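Local coordinates for protein mariner Mos1 transposase (Drosophila mauritiana, PDB 4MDB) that cuts the Mos1 mariner transposon out of DNA and pastes it in at a new place, here as its metal-dependent catalytic domain with raltegravir bound, at residues A[198-201]-A[202-206]; A[160-163]-A[164-167]; A[207-210]-A[211-215]. The protein carries 1 engineered substitution. All coordinates share one frame; numbering follows the deposited sequence.

How the contacts relate
The three contacts run in series along the chain, and none nests within or crosses another. Each one joins residues a few positions apart, so each closes a helical turn rather than a long loop. Contact 2 comes first, at the start of helix 162-175, and places a metal ligand in the active site. Contact 1 follows at the start of helix 199-207. Contact 3 takes over directly where that helix ends and leads into helix 209-218. Contact 2 touches both others. Tyr-165 OH probably bonds to Gly-205 O of contact 1, and His-166 ND1 to Lys-208 NZ of contact 3. The two later helices are thereby tied to the active-site helix.

Contact 1. Residues A[198-201]-A[202-206]; sequences DDEF and YWRGI
Phe-201 and Tyr-202 are neighbours in the chain, and their different first torsions bring their rings together. Phe-201 has CG anti to its own nitrogen (chi1 167°). Tyr-202 has CG anti to its carbonyl carbon instead (chi1 -66°). The two rings form a T-shaped stack, with their planes at 89°. Phe-201 supplies the edge and Tyr-202 the face. Phe-201 CD2 sits over the centre of the tyrosine ring, 3.8 Å above its plane. The ring centroids are 5.1 Å apart. Asp-198 O also lies close to the tyrosine ring, 3.5 Å from Tyr-202 CD2.

Backbone i to i+4 bonds set the first helical turn beneath these rings. Trp-203 N donates to Asp-199 O at 3.0 Å. Arg-204 N donates to Glu-200 O at 2.9 Å. Gly-205 N reaches Phe-201 O at 3.2 Å. Arg-204 bends at chi3 and folds back over the preceding turn. One face of its guanidinium group covers Glu-200 O, which lies 3.6 Å from the plane. Arg-204 NH1 also packs on Glu-200 CB, at 3.6 Å. The carboxylate of Glu-200 leads away, so no salt bridge forms between the two side chains. This side of the turn is exposed.

The contact is plain packing in the RNase H-fold domain. The tyrosine hydroxyl bonds to Phe-194 O of helix 183-196. The Phe-201 and Tyr-202 side of helix 199-207 packs on the rest of the domain, while Trp-203 is exposed. Phe-201 packs on Leu-167 and Ser-170 of helix 162-175. Tyr-202 touches Leu-167 as well, and it meets Trp-77 of strand 69-78.

Contact 2. Residues A[160-163]-A[164-167]; sequences LAPS and DYHL. With MG (magnesium ion), chain C; RLT (N-(4-fluorobenzyl)-5-hydroxy-1-methyl-2-(1-methyl-1-{[(5-methyl-1,3,4-oxadiazol-2-yl)carbonyl]amino}ethyl)-6-oxo-1,6-di hydropyrimidine-4-carboxamide), chain B.
Pro-162 and Tyr-165 make the tightly packed part of this first helical turn. Tyr-165 has CG between its own nitrogen and carbonyl carbon (chi1 70°), which turns the ring back over the proline. Pro-162 CA meets one ring face in a CH-pi contact, 3.6 Å from the ring centroid. Pro-162 CG adds an apolar touch on Tyr-165 CZ at 3.8 Å. Ala-161, at the N-cap, accepts a bond from Tyr-165 N to its O, 3.0 Å long. Pro-162 O is gripped twice, by His-166 N at 3.0 Å and by Leu-167 N at 3.1 Å. The second bond marks a wider, pi-type turn.

Asp-164, partly exposed, carries its carboxylate into the active site. Both oxygens hold a magnesium ion, OD1 at 2.1 Å and OD2 at 2.3 Å. Raltegravir chelates this ion through OAG and OAH, and a water and Asp-36 also bind it. Asp-164, Asp-36 and Asp-129 form the RNase H-fold DDD site. Here the carboxylate mainly meets metal and drug, lightly touched by Ala-161 CB.

The turn lies between strand 69-78, where Pro-162 and Leu-167 touch Trp-77, and helix 209-218, where Pro-162 and Tyr-165 meet Leu-209.

Contact 3. Residues A[207-210]-A[211-215]; sequences HKLP and ERWEK
Leu-209 and Trp-213 are joined by a nearly straight helical bond, Trp-213 N to Leu-209 O at 2.8 Å, with similar bonds from Arg-212 N to Lys-208 O and from Glu-214 N to Pro-210 O. One turn position is bridged by water instead. That water donates to His-207 O and accepts from Glu-211 N, at 3.0 Å from the latter.

The indole of Trp-213 lies back across the preceding turn. Its chi1 (-60°) carries the ring there, and chi2 (-31°) turns a face to that turn. Leu-209 CB makes a CH-pi contact there, 3.9 Å from the centroid of the six-membered ring. Its closest ring atom is Trp-213 CZ2, 3.6 Å from Leu-209 CB. Leu-209 O lies over the same face, 3.4 Å above the plane and offset toward the rim. Leu-209 and Trp-213 are both buried.

Another side of the turn carries charge. Arg-212 lays its CG against Lys-208 O, at 3.1 Å. Beyond that its chain bends at chi2, and NH1 bonds to Asp-159 O. Its guanidinium also makes a cation-pi contact with Tyr-165. Lys-208 NZ bonds to His-166 ND1. It stands 4.9 Å from Arg-212 NH2, and each of these groups has its own partner.

Trp-213 packs on Cys-16 and Leu-19 of helix 6-25, while Leu-209 meets helix 162-175. Proline is common in the first turn of a helix, where its missing N-H costs no helical bond. Here Pro-210 belongs to the last helix of an RNase H-fold catalytic domain.

Contact 1. Residues A[198-201]-A[202-206]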
ATOM      1  N   ASP A 198      15.657  -4.833   6.688  1.00 28.84           N
ATOM      2  CA  ASP A 198      16.111  -5.967   5.903  1.00 31.38           C
ATOM      3  C   ASP A 198      15.012  -6.459   4.979  1.00 26.32           C
ATOM      4  O   ASP A 198      13.824  -6.202   5.204  1.00 24.82           O
ATOM      5  CB  ASP A 198      16.515  -7.106   6.828  1.00 36.99           C
ATOM      6  CG  ASP A 198      17.776  -6.781   7.644  1.00 45.55           C
ATOM      7  OD1 ASP A 198      18.562  -5.859   7.253  1.00 49.37           O
ATOM      8  OD2 ASP A 198      17.963  -7.432   8.675  1.00 47.05           O
ATOM      9  N   ASP A 199      15.413  -7.180   3.941  1.00 21.77           N
ATOM     10  CA  ASP A 199      14.476  -7.752   2.984  1.00 23.05           C
ATOM     11  C   ASP A 199      13.382  -8.537   3.733  1.00 22.00           C
ATOM     12  O   ASP A 199      12.213  -8.530   3.346  1.00 19.07           O
ATOM     13  CB  ASP A 199      15.200  -8.674   1.953  1.00 24.79           C
ATOM     14  CG  ASP A 199      16.135  -7.925   1.006  1.00 28.16           C
ATOM     15  OD1 ASP A 199      16.133  -6.679   0.904  1.00 29.44           O
ATOM     16  OD2 ASP A 199      16.897  -8.611   0.280  1.00 33.23           O
ATOM     17  N   GLU A 200      13.741  -9.186   4.839  1.00 20.62           N
ATOM     18  CA  GLU A 200      12.830 -10.046   5.573  1.00 22.81           C
ATOM     19  C   GLU A 200      11.633  -9.270   6.175  1.00 17.14           C
ATOM     20  O   GLU A 200      10.532  -9.810   6.287  1.00 19.41           O
ATOM     21  CB  GLU A 200      13.627 -10.755   6.680  1.00 26.55           C
ATOM     22  CG  GLU A 200      14.689 -11.763   6.184  1.00 33.09           C
ATOM     23  CD  GLU A 200      16.009 -11.204   5.487  1.00 35.55           C
ATOM     24  OE1 GLU A 200      16.583 -11.909   4.670  1.00 40.83           O
ATOM     25  OE2 GLU A 200      16.528 -10.101   5.727  1.00 35.58           O
ATOM     26  N   PHE A 201      11.852  -8.027   6.580  1.00 17.73           N
ATOM     27  CA  PHE A 201      10.776  -7.201   7.130  1.00 16.64           C
ATOM     28  C   PHE A 201       9.696  -6.967   6.071  1.00 15.73           C
ATOM     29  O   PHE A 201       8.494  -7.012   6.395  1.00 14.57           O
ATOM     30  CB  PHE A 201      11.383  -5.854   7.504  1.00 15.90           C
ATOM     31  CG  PHE A 201      10.393  -4.782   7.804  1.00 16.11           C
ATOM     32  CD1 PHE A 201       9.843  -4.646   9.068  1.00 19.21           C
ATOM     33  CD2 PHE A 201       9.966  -3.909   6.801  1.00 16.04           C
ATOM     34  CE1 PHE A 201       8.963  -3.604   9.323  1.00 17.78           C
ATOM     35  CE2 PHE A 201       9.081  -2.900   7.064  1.00 18.53           C
ATOM     36  CZ  PHE A 201       8.539  -2.785   8.315  1.00 17.84           C
ATOM     37  N   TYR A 202      10.116  -6.706   4.830  1.00 14.45           N
ATOM     38  CA  TYR A 202       9.164  -6.458   3.732  1.00 14.22           C
ATOM     39  C   TYR A 202       8.425  -7.730   3.375  1.00 14.18           C
ATOM     40  O   TYR A 202       7.176  -7.746   3.207  1.00 14.34           O
ATOM     41  CB  TYR A 202       9.867  -5.842   2.529  1.00 13.06           C
ATOM     42  CG  TYR A 202      10.391  -4.476   2.839  1.00 14.11           C
ATOM     43  CD1 TYR A 202       9.539  -3.389   2.930  1.00 15.81           C
ATOM     44  CD2 TYR A 202      11.752  -4.250   3.102  1.00 14.37           C
ATOM     45  CE1 TYR A 202       9.981  -2.118   3.232  1.00 15.92           C
ATOM     46  CE2 TYR A 202      12.198  -2.964   3.371  1.00 14.66           C
ATOM     47  CZ  TYR A 202      11.339  -1.896   3.438  1.00 15.74           C
ATOM     48  OH  TYR A 202      11.829  -0.589   3.706  1.00 17.49           O
ATOM     49  N   TRP A 203       9.201  -8.834   3.309  1.00 13.43           N
ATOM     50  CA  TRP A 203       8.627 -10.136   3.026  1.00 14.91           C
ATOM     51  C   TRP A 203       7.541 -10.504   4.075  1.00 12.99           C
ATOM     52  O   TRP A 203       6.444 -10.880   3.698  1.00 13.89           O
ATOM     53  CB  TRP A 203       9.713 -11.205   2.942  1.00 15.24           C
ATOM     54  CG  TRP A 203       9.288 -12.541   2.457  1.00 15.67           C
ATOM     55  CD1 TRP A 203       9.272 -12.959   1.161  1.00 20.07           C
ATOM     56  CD2 TRP A 203       8.745 -13.569   3.215  1.00 17.43           C
ATOM     57  NE1 TRP A 203       8.773 -14.238   1.072  1.00 20.95           N
ATOM     58  CE2 TRP A 203       8.411 -14.629   2.326  1.00 18.03           C
ATOM     59  CE3 TRP A 203       8.498 -13.724   4.555  1.00 16.25           C
ATOM     60  CZ2 TRP A 203       7.865 -15.817   2.779  1.00 21.46           C
ATOM     61  CZ3 TRP A 203       7.932 -14.977   5.000  1.00 20.11           C
ATOM     62  CH2 TRP A 203       7.604 -15.926   4.133  1.00 18.74           C
ATOM     63  N   ARG A 204       7.863 -10.365   5.331  1.00 15.50           N
ATOM     64  CA  ARG A 204       6.888 -10.682   6.385  1.00 16.91           C
ATOM     65  C   ARG A 204       5.589  -9.870   6.257  1.00 17.29           C
ATOM     66  O   ARG A 204       4.474 -10.389   6.427  1.00 17.29           O
ATOM     67  CB  ARG A 204       7.527 -10.535   7.766  1.00 19.31           C
ATOM     68  CG  ARG A 204       8.531 -11.642   8.122  1.00 25.51           C
ATOM     69  CD  ARG A 204       8.937 -11.541   9.613  1.00 30.09           C
ATOM     70  NE  ARG A 204       9.809 -10.404   9.816  1.00 32.55           N
ATOM     71  CZ  ARG A 204      11.144 -10.456   9.789  1.00 43.64           C
ATOM     72  NH1 ARG A 204      11.780 -11.620   9.606  1.00 47.23           N
ATOM     73  NH2 ARG A 204      11.850  -9.331   9.964  1.00 47.06           N
ATOM     74  N   GLY A 205       5.706  -8.587   5.971  1.00 15.41           N
ATOM     75  CA  GLY A 205       4.546  -7.759   5.892  1.00 14.76           C
ATOM     76  C   GLY A 205       3.553  -8.209   4.842  1.00 16.29           C
ATOM     77  O   GLY A 205       2.346  -8.229   5.061  1.00 15.55           O
ATOM     78  N   ILE A 206       4.065  -8.652   3.707  1.00 14.36           N
ATOM     79  CA  ILE A 206       3.230  -9.125   2.622  1.00 14.54           C
ATOM     80  C   ILE A 206       2.710 -10.532   2.976  1.00 15.78           C
ATOM     81  O   ILE A 206       1.537 -10.868   2.734  1.00 13.47           O
ATOM     82  CB  ILE A 206       4.025  -9.208   1.296  1.00 14.28           C
ATOM     83  CG1 ILE A 206       4.476  -7.792   0.786  1.00 13.84           C
ATOM     84  CG2 ILE A 206       3.277  -9.897   0.161  1.00 14.45           C
ATOM     85  CD1 ILE A 206       3.349  -6.815   0.501  1.00 13.81           C
TER

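Contact 2. Residues A[160-163]-A[164-167]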
ATOM      1  N   LEU A 160      -6.240  -4.916   6.761  1.00 15.35           N
ATOM      2  CA  LEU A 160      -6.086  -5.859   5.632  1.00 13.70           C
ATOM      3  C   LEU A 160      -5.121  -5.245   4.564  1.00 12.88           C
ATOM      4  O   LEU A 160      -4.842  -5.864   3.533  1.00 13.44           O
ATOM      5  CB  LEU A 160      -7.374  -6.243   4.993  1.00 16.68           C
ATOM      6  CG  LEU A 160      -8.393  -6.879   5.944  1.00 17.71           C
ATOM      7  CD1 LEU A 160      -9.649  -7.135   5.125  1.00 16.88           C
ATOM      8  CD2 LEU A 160      -7.762  -8.137   6.542  1.00 17.38           C
ATOM      9  N   ALA A 161      -4.628  -4.031   4.827  1.00 11.98           N
ATOM     10  CA  ALA A 161      -3.700  -3.321   3.925  1.00 11.29           C
ATOM     11  C   ALA A 161      -2.280  -3.386   4.491  1.00 10.64           C
ATOM     12  O   ALA A 161      -1.978  -2.808   5.543  1.00 11.34           O
ATOM     13  CB  ALA A 161      -4.131  -1.874   3.811  1.00 12.48           C
ATOM     14  N   PRO A 162      -1.353  -4.085   3.820  1.00 12.30           N
ATOM     15  CA  PRO A 162       0.008  -4.196   4.396  1.00 11.89           C
ATOM     16  C   PRO A 162       0.687  -2.832   4.688  1.00 10.82           C
ATOM     17  O   PRO A 162       1.451  -2.748   5.668  1.00 11.12           O
ATOM     18  CB  PRO A 162       0.774  -5.024   3.376  1.00 12.20           C
ATOM     19  CG  PRO A 162      -0.286  -5.886   2.712  1.00 12.66           C
ATOM     20  CD  PRO A 162      -1.497  -4.978   2.668  1.00 12.91           C
ATOM     21  N   SER A 163       0.437  -1.807   3.900  1.00 10.58           N
ATOM     22  CA  SER A 163       1.015  -0.506   4.174  1.00 11.58           C
ATOM     23  C   SER A 163       0.588   0.012   5.525  1.00 12.02           C
ATOM     24  O   SER A 163       1.424   0.624   6.220  1.00 11.98           O
ATOM     25  CB  SER A 163       0.682   0.517   3.113  1.00 11.08           C
ATOM     26  OG  SER A 163       1.118   0.130   1.784  1.00 10.80           O
ATOM     27  N   ASP A 164      -0.672  -0.269   5.898  1.00 11.11           N
ATOM     28  CA  ASP A 164      -1.162   0.177   7.224  1.00 12.89           C
ATOM     29  C   ASP A 164      -0.778  -0.754   8.365  1.00 13.79           C
ATOM     30  O   ASP A 164      -0.179  -0.288   9.340  1.00 14.95           O
ATOM     31  CB  ASP A 164      -2.676   0.384   7.116  1.00 12.90           C
ATOM     32  CG  ASP A 164      -2.987   1.666   6.322  1.00 12.50           C
ATOM     33  OD1 ASP A 164      -2.293   2.704   6.566  1.00 14.49           O
ATOM     34  OD2 ASP A 164      -3.853   1.683   5.478  1.00 15.38           O
ATOM     35  N   TYR A 165      -1.077  -2.031   8.283  1.00 13.90           N
ATOM     36  CA  TYR A 165      -0.789  -2.883   9.448  1.00 12.87           C
ATOM     37  C   TYR A 165       0.651  -3.279   9.666  1.00 14.81           C
ATOM     38  O   TYR A 165       1.023  -3.635  10.793  1.00 15.40           O
ATOM     39  CB  TYR A 165      -1.634  -4.158   9.381  1.00 12.92           C
ATOM     40  CG  TYR A 165      -1.286  -5.189   8.283  1.00 12.84           C
ATOM     41  CD1 TYR A 165      -0.135  -5.954   8.341  1.00 13.09           C
ATOM     42  CD2 TYR A 165      -2.133  -5.406   7.204  1.00 12.17           C
ATOM     43  CE1 TYR A 165       0.185  -6.868   7.370  1.00 13.25           C
ATOM     44  CE2 TYR A 165      -1.847  -6.342   6.248  1.00 13.04           C
ATOM     45  CZ  TYR A 165      -0.679  -7.082   6.298  1.00 13.38           C
ATOM     46  OH  TYR A 165      -0.300  -8.055   5.368  1.00 13.41           O
ATOM     47  N   HIS A 166       1.485  -3.133   8.637  1.00 13.54           N
ATOM     48  CA  HIS A 166       2.882  -3.428   8.700  1.00 14.32           C
ATOM     49  C   HIS A 166       3.787  -2.220   8.542  1.00 13.51           C
ATOM     50  O   HIS A 166       4.497  -1.872   9.463  1.00 13.54           O
ATOM     51  CB  HIS A 166       3.233  -4.524   7.701  1.00 14.89           C
ATOM     52  CG  HIS A 166       4.573  -5.101   7.894  1.00 15.52           C
ATOM     53  ND1 HIS A 166       4.864  -5.993   8.889  1.00 18.09           N
ATOM     54  CD2 HIS A 166       5.743  -4.885   7.224  1.00 16.34           C
ATOM     55  CE1 HIS A 166       6.132  -6.355   8.810  1.00 18.86           C
ATOM     56  NE2 HIS A 166       6.702  -5.658   7.847  1.00 17.72           N
ATOM     57  N   LEU A 167       3.800  -1.592   7.381  1.00 12.90           N
ATOM     58  CA  LEU A 167       4.805  -0.593   7.052  1.00 13.26           C
ATOM     59  C   LEU A 167       4.649   0.658   7.896  1.00 13.93           C
ATOM     60  O   LEU A 167       5.612   1.067   8.604  1.00 14.58           O
ATOM     61  CB  LEU A 167       4.740  -0.251   5.557  1.00 13.82           C
ATOM     62  CG  LEU A 167       5.810   0.782   5.149  1.00 14.93           C
ATOM     63  CD1 LEU A 167       7.158   0.124   5.180  1.00 16.88           C
ATOM     64  CD2 LEU A 167       5.553   1.279   3.749  1.00 15.59           C
TER
HETATM   65 MG    MG C 402      -3.427   3.909   5.312  1.00 13.34          MG
HETATM   66  CAA RLT B 401     -14.193   3.925   3.179  1.00 50.49           C
HETATM   67  CAB RLT B 401      -6.332   4.381   8.841  1.00 24.29           C
HETATM   68  CAC RLT B 401      -9.390   4.337   8.831  1.00 27.77           C
HETATM   69  CAD RLT B 401      -8.529   6.946   8.714  1.00 31.69           C
HETATM   70  OAE RLT B 401      -7.000   5.837   2.713  1.00 16.88           O
HETATM   71  OAF RLT B 401     -10.490   3.858   6.067  1.00 44.73           O
HETATM   72  OAG RLT B 401      -4.752   4.016   6.958  1.00 18.36           O
HETATM   73  OAH RLT B 401      -5.131   4.525   4.364  1.00 18.02           O
HETATM   74  FAI RLT B 401     -13.619   4.078   0.546  1.00 42.41           F
HETATM   75  CAJ RLT B 401     -11.344   4.312   1.250  1.00 36.53           C
HETATM   76  CAK RLT B 401     -12.773   6.226   1.201  1.00 35.20           C
HETATM   77  CAL RLT B 401     -10.288   5.118   1.725  1.00 35.68           C
HETATM   78  CAM RLT B 401     -11.729   7.035   1.672  1.00 35.15           C
HETATM   79  CAN RLT B 401      -9.385   7.404   2.467  1.00 32.82           C
HETATM   80  NAO RLT B 401     -13.763   6.258   4.374  1.00 56.22           N
HETATM   81  NAP RLT B 401     -12.758   6.596   5.319  1.00 58.65           N
HETATM   82  NAQ RLT B 401      -8.374   5.712   5.871  1.00 24.14           N
HETATM   83  NAR RLT B 401      -8.875   6.758   3.683  1.00 28.32           N
HETATM   84  NAS RLT B 401     -10.329   5.918   7.163  1.00 34.50           N
HETATM   85  OAT RLT B 401     -12.504   4.424   4.717  1.00 52.76           O
HETATM   86  CAU RLT B 401      -7.772   5.953   3.626  1.00 25.60           C
HETATM   87  CAV RLT B 401     -10.853   5.029   6.273  1.00 43.29           C
HETATM   88  CAW RLT B 401     -13.553   4.952   4.063  1.00 49.86           C
HETATM   89  CAX RLT B 401     -12.600   4.868   0.987  1.00 38.08           C
HETATM   90  CAY RLT B 401     -10.476   6.504   1.936  1.00 32.73           C
HETATM   91  CAZ RLT B 401      -6.111   4.901   5.197  1.00 19.90           C
HETATM   92  CBA RLT B 401     -12.020   5.463   5.465  1.00 49.40           C
HETATM   93  CBB RLT B 401      -7.420   5.450   4.897  1.00 23.01           C
HETATM   94  CBC RLT B 401      -8.128   5.378   7.165  1.00 23.27           C
HETATM   95  CBD RLT B 401      -5.853   4.508   6.561  1.00 22.31           C
HETATM   96  NBE RLT B 401      -6.854   4.803   7.503  1.00 28.46           N
HETATM   97  CBF RLT B 401      -9.328   5.721   8.188  1.00 29.64           C
HETATM   98  O   HOH W   1      -2.566   5.711   5.757  1.00 15.01           O

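Contact 3. Residues A[207-210]-A[211-215]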
ATOM      1  N   HIS A 207       3.575 -11.391   3.491  1.00 16.41           N
ATOM      2  CA  HIS A 207       3.140 -12.789   3.763  1.00 18.41           C
ATOM      3  C   HIS A 207       2.292 -12.972   5.045  1.00 18.03           C
ATOM      4  O   HIS A 207       1.792 -14.079   5.307  1.00 21.69           O
ATOM      5  CB  HIS A 207       4.383 -13.706   3.655  1.00 19.02           C
ATOM      6  CG  HIS A 207       4.856 -13.849   2.239  1.00 18.65           C
ATOM      7  ND1 HIS A 207       4.573 -14.940   1.460  1.00 18.26           N
ATOM      8  CD2 HIS A 207       5.545 -13.001   1.434  1.00 16.86           C
ATOM      9  CE1 HIS A 207       5.076 -14.788   0.260  1.00 19.67           C
ATOM     10  NE2 HIS A 207       5.670 -13.609   0.215  1.00 20.96           N
ATOM     11  N   LYS A 208       2.042 -11.913   5.790  1.00 19.12           N
ATOM     12  CA  LYS A 208       1.045 -11.860   6.828  1.00 18.10           C
ATOM     13  C   LYS A 208      -0.385 -11.883   6.248  1.00 17.06           C
ATOM     14  O   LYS A 208      -1.311 -12.003   7.016  1.00 16.43           O
ATOM     15  CB  LYS A 208       1.228 -10.565   7.672  1.00 22.28           C
ATOM     16  CG  LYS A 208       2.027 -10.662   8.986  1.00 29.31           C
ATOM     17  CD  LYS A 208       2.460  -9.250   9.350  1.00 30.18           C
ATOM     18  CE  LYS A 208       3.053  -9.045  10.744  1.00 36.54           C
ATOM     19  NZ  LYS A 208       3.217  -7.564  10.994  1.00 33.83           N
ATOM     20  N   LEU A 209      -0.545 -11.675   4.944  1.00 16.39           N
ATOM     21  CA  LEU A 209      -1.913 -11.461   4.367  1.00 15.11           C
ATOM     22  C   LEU A 209      -2.849 -12.656   4.645  1.00 15.26           C
ATOM     23  O   LEU A 209      -3.961 -12.487   5.122  1.00 16.63           O
ATOM     24  CB  LEU A 209      -1.927 -11.083   2.882  1.00 15.24           C
ATOM     25  CG  LEU A 209      -1.585  -9.612   2.582  1.00 15.12           C
ATOM     26  CD1 LEU A 209      -1.231  -9.386   1.112  1.00 15.17           C
ATOM     27  CD2 LEU A 209      -2.791  -8.734   2.970  1.00 15.18           C
ATOM     28  N   PRO A 210      -2.401 -13.864   4.354  1.00 15.32           N
ATOM     29  CA  PRO A 210      -3.351 -14.947   4.511  1.00 17.38           C
ATOM     30  C   PRO A 210      -3.834 -15.206   5.914  1.00 18.35           C
ATOM     31  O   PRO A 210      -5.031 -15.526   6.077  1.00 15.79           O
ATOM     32  CB  PRO A 210      -2.579 -16.166   3.990  1.00 18.97           C
ATOM     33  CG  PRO A 210      -1.528 -15.648   3.126  1.00 17.11           C
ATOM     34  CD  PRO A 210      -1.150 -14.325   3.775  1.00 15.13           C
ATOM     35  N   GLU A 211      -2.991 -14.979   6.932  1.00 19.34           N
ATOM     36  CA  GLU A 211      -3.368 -15.148   8.314  1.00 22.18           C
ATOM     37  C   GLU A 211      -4.407 -14.044   8.655  1.00 19.54           C
ATOM     38  O   GLU A 211      -5.410 -14.325   9.348  1.00 19.46           O
ATOM     39  CB  GLU A 211      -2.136 -15.077   9.222  1.00 27.33           C
ATOM     40  CG  GLU A 211      -2.420 -14.502  10.606  1.00 37.50           C
ATOM     41  CD  GLU A 211      -1.197 -14.503  11.509  1.00 45.16           C
ATOM     42  OE1 GLU A 211      -1.311 -15.135  12.595  1.00 54.56           O
ATOM     43  OE2 GLU A 211      -0.157 -13.865  11.157  1.00 46.05           O
ATOM     44  N   ARG A 212      -4.195 -12.842   8.129  1.00 16.96           N
ATOM     45  CA  ARG A 212      -5.156 -11.758   8.283  1.00 16.94           C
ATOM     46  C   ARG A 212      -6.493 -12.116   7.633  1.00 16.75           C
ATOM     47  O   ARG A 212      -7.546 -12.003   8.261  1.00 16.78           O
ATOM     48  CB  ARG A 212      -4.607 -10.464   7.680  1.00 18.51           C
ATOM     49  CG  ARG A 212      -3.274 -10.024   8.264  1.00 21.99           C
ATOM     50  CD  ARG A 212      -3.263  -8.531   8.552  1.00 21.99           C
ATOM     51  NE  ARG A 212      -2.297  -8.183   9.589  1.00 27.20           N
ATOM     52  CZ  ARG A 212      -2.576  -7.428  10.647  1.00 25.17           C
ATOM     53  NH1 ARG A 212      -3.798  -6.940  10.812  1.00 23.14           N
ATOM     54  NH2 ARG A 212      -1.634  -7.162  11.541  1.00 27.05           N
ATOM     55  N   TRP A 213      -6.446 -12.547   6.375  1.00 15.67           N
ATOM     56  CA  TRP A 213      -7.679 -12.938   5.640  1.00 14.79           C
ATOM     57  C   TRP A 213      -8.452 -13.980   6.483  1.00 17.93           C
ATOM     58  O   TRP A 213      -9.686 -13.853   6.645  1.00 17.79           O
ATOM     59  CB  TRP A 213      -7.486 -13.417   4.225  1.00 14.81           C
ATOM     60  CG  TRP A 213      -6.863 -12.429   3.342  1.00 14.77           C
ATOM     61  CD1 TRP A 213      -6.975 -11.051   3.429  1.00 15.09           C
ATOM     62  CD2 TRP A 213      -5.939 -12.660   2.253  1.00 13.19           C
ATOM     63  NE1 TRP A 213      -6.238 -10.453   2.455  1.00 13.32           N
ATOM     64  CE2 TRP A 213      -5.627 -11.410   1.696  1.00 13.56           C
ATOM     65  CE3 TRP A 213      -5.473 -13.781   1.614  1.00 13.87           C
ATOM     66  CZ2 TRP A 213      -4.779 -11.282   0.615  1.00 12.98           C
ATOM     67  CZ3 TRP A 213      -4.643 -13.637   0.559  1.00 13.99           C
ATOM     68  CH2 TRP A 213      -4.290 -12.413   0.079  1.00 13.33           C
ATOM     69  N   GLU A 214      -7.714 -14.959   7.017  1.00 17.60           N
ATOM     70  CA  GLU A 214      -8.345 -16.075   7.811  1.00 21.06           C
ATOM     71  C   GLU A 214      -9.027 -15.514   9.031  1.00 19.20           C
ATOM     72  O   GLU A 214     -10.130 -15.943   9.370  1.00 22.57           O
ATOM     73  CB  GLU A 214      -7.294 -17.120   8.200  1.00 25.10           C
ATOM     74  CG  GLU A 214      -7.920 -18.501   8.257  1.00 34.98           C
ATOM     75  CD  GLU A 214      -7.292 -19.506   7.316  1.00 43.80           C
ATOM     76  OE1 GLU A 214      -7.524 -19.451   6.062  1.00 41.76           O
ATOM     77  OE2 GLU A 214      -6.620 -20.416   7.863  1.00 48.26           O
ATOM     78  N   LYS A 215      -8.346 -14.611   9.717  1.00 20.39           N
ATOM     79  CA  LYS A 215      -8.902 -13.989  10.924  1.00 20.52           C
ATOM     80  C   LYS A 215     -10.161 -13.198  10.614  1.00 21.56           C
ATOM     81  O   LYS A 215     -11.136 -13.214  11.389  1.00 20.75           O
ATOM     82  CB  LYS A 215      -7.879 -13.129  11.625  1.00 23.61           C
ATOM     83  CG  LYS A 215      -6.818 -13.946  12.344  1.00 30.70           C
ATOM     84  CD  LYS A 215      -5.932 -13.019  13.112  1.00 33.08           C
ATOM     85  CE  LYS A 215      -4.875 -13.775  13.876  1.00 35.11           C
ATOM     86  NZ  LYS A 215      -3.975 -12.722  14.432  1.00 39.58           N
TER
HETATM   87  O   HOH W   2       0.027 -15.318   6.840  1.00 23.68           O